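Local atomic coordinates of plantazolicin methyltransferase BamL (Bacillus amyloliquefaciens subsp. plantarum, PDB entry 5DLY), a protein that probably transfers methyl groups from S-adenosylmethionine to the amino terminus of desmethylplantazolicin, forming the antibiotic plantazolicin, as an N-methyltransferase of the Rossmann-like class. Residues 241-245 with 246-250. Sequence-based numbering, arbitrary orientation.
Sequences LRTSV and GEQLK
Ser244 OG accepts the backbone N-H of Glu247 at 3.2 Å, with an N-H...O angle of 151°. The hydroxyl reaches this N-H because chi1, 69°, sets OG between the backbone N and the carbonyl carbon; serine suits an N-cap because its short side chain brings the hydroxyl to a first-turn N-H that has no helical carbonyl before it. Glu247 CG lies 3.3 Å from Ser244 OG, and CB is close to it as well. Ser244 thus caps helix 245-253, which follows helix 235-241 and leads into strand 258-265 of the Rossmann-like methyltransferase fold. Ser244 O receives Gln248 N at 3.0 Å and Val245 O receives Leu249 N at 3.1 Å, the opening backbone bonds of the helix. The branched Thr243 offers a methyl to the aliphatic stems here: CG2 rests 3.7 Å from Glu247 CB and 3.8 Å from Gln248 CG, threonine and glutamine running past each other in opposite directions. Extended beyond CG (chi2 -174°), Gln248 is long enough for its amide NE2 to make a weak but nearly straight bond of 3.3 Å to Leu241 O, ending helix 235-241. Glu247, bent at chi2, instead leads its carboxylate away, and OE1 is hydrogen-bonded to Ser39 OG on helix 23-56.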
loop_
_atom_site.group_PDB
_atom_site.type_symbol
_atom_site.label_atom_id
_atom_site.label_comp_id
_atom_site.label_asym_id
_atom_site.label_seq_id
_atom_site.Cartn_x
_atom_site.Cartn_y
_atom_site.Cartn_z
ATOM N N LEU A 241 3.112 -3.366 16.907
ATOM C CA LEU A 241 4.475 -3.883 16.795
ATOM C C LEU A 241 4.734 -4.978 17.835
ATOM O O LEU A 241 5.602 -5.838 17.650
ATOM C CB LEU A 241 5.499 -2.743 16.912
ATOM C CG LEU A 241 5.615 -1.803 15.703
ATOM C CD1 LEU A 241 6.119 -0.424 16.099
ATOM C CD2 LEU A 241 6.495 -2.395 14.608
ATOM N N ARG A 242 3.953 -4.951 18.909
ATOM C CA ARG A 242 4.056 -5.934 19.978
ATOM C C ARG A 242 3.231 -7.160 19.597
ATOM O O ARG A 242 2.130 -7.375 20.115
ATOM C CB ARG A 242 3.550 -5.332 21.291
ATOM C CG ARG A 242 4.150 -5.945 22.547
ATOM C CD ARG A 242 3.087 -6.342 23.563
ATOM N NE ARG A 242 2.255 -5.222 24.006
ATOM C CZ ARG A 242 1.026 -4.964 23.566
ATOM N NH1 ARG A 242 0.454 -5.740 22.649
ATOM N NH2 ARG A 242 0.364 -3.918 24.041
ATOM N N THR A 243 3.759 -7.952 18.673
ATOM C CA THR A 243 3.056 -9.131 18.177
ATOM C C THR A 243 3.736 -10.427 18.630
ATOM O O THR A 243 4.608 -10.400 19.507
ATOM C CB THR A 243 2.868 -9.073 16.641
ATOM O OG1 THR A 243 2.027 -10.152 16.212
ATOM C CG2 THR A 243 4.216 -9.137 15.901
ATOM N N SER A 244 3.338 -11.552 18.038
ATOM C CA SER A 244 3.873 -12.856 18.420
ATOM C C SER A 244 5.374 -12.934 18.199
ATOM O O SER A 244 5.940 -12.185 17.397
ATOM C CB SER A 244 3.181 -13.980 17.652
ATOM O OG SER A 244 3.525 -13.959 16.277
ATOM N N VAL A 245 6.014 -13.849 18.918
ATOM C CA VAL A 245 7.442 -14.094 18.758
ATOM C C VAL A 245 7.819 -14.358 17.295
ATOM O O VAL A 245 8.717 -13.706 16.742
ATOM C CB VAL A 245 7.888 -15.273 19.640
ATOM C CG1 VAL A 245 9.350 -15.626 19.385
ATOM C CG2 VAL A 245 7.662 -14.937 21.111
ATOM N N GLY A 246 7.106 -15.283 16.658
ATOM C CA GLY A 246 7.406 -15.672 15.286
ATOM C C GLY A 246 7.205 -14.551 14.279
ATOM O O GLY A 246 7.962 -14.442 13.322
ATOM N N GLU A 247 6.201 -13.710 14.502
ATOM C CA GLU A 247 5.958 -12.604 13.573
ATOM C C GLU A 247 6.981 -11.481 13.731
ATOM O O GLU A 247 7.406 -10.884 12.737
ATOM C CB GLU A 247 4.515 -12.096 13.650
ATOM C CG GLU A 247 3.483 -13.096 13.117
ATOM C CD GLU A 247 3.736 -13.526 11.677
ATOM O OE1 GLU A 247 4.064 -12.659 10.836
ATOM O OE2 GLU A 247 3.622 -14.736 11.377
ATOM N N GLN A 248 7.421 -11.236 14.964
ATOM C CA GLN A 248 8.486 -10.251 15.182
ATOM C C GLN A 248 9.754 -10.694 14.457
ATOM O O GLN A 248 10.419 -9.878 13.803
ATOM C CB GLN A 248 8.755 -10.048 16.677
ATOM C CG GLN A 248 7.643 -9.332 17.432
ATOM C CD GLN A 248 8.019 -9.014 18.869
ATOM O OE1 GLN A 248 8.809 -9.723 19.480
ATOM N NE2 GLN A 248 7.457 -7.943 19.406
ATOM N N LEU A 249 10.084 -11.985 14.540
ATOM C CA LEU A 249 11.282 -12.494 13.870
ATOM C C LEU A 249 11.131 -12.439 12.345
ATOM O O LEU A 249 12.069 -12.059 11.636
ATOM C CB LEU A 249 11.646 -13.910 14.346
ATOM C CG LEU A 249 12.914 -14.552 13.763
ATOM C CD1 LEU A 249 14.160 -13.705 14.002
ATOM C CD2 LEU A 249 13.128 -15.953 14.329
ATOM N N LYS A 250 9.946 -12.798 11.852
ATOM C CA LYS A 250 9.654 -12.683 10.417
ATOM C C LYS A 250 9.881 -11.259 9.924
ATOM O O LYS A 250 10.514 -11.049 8.886
ATOM C CB LYS A 250 8.227 -13.139 10.100
ATOM C CG LYS A 250 8.094 -14.635 9.860
ATOM C CD LYS A 250 6.803 -14.965 9.120
ATOM C CE LYS A 250 6.771 -16.419 8.665
ATOM N NZ LYS A 250 7.782 -16.752 7.622
#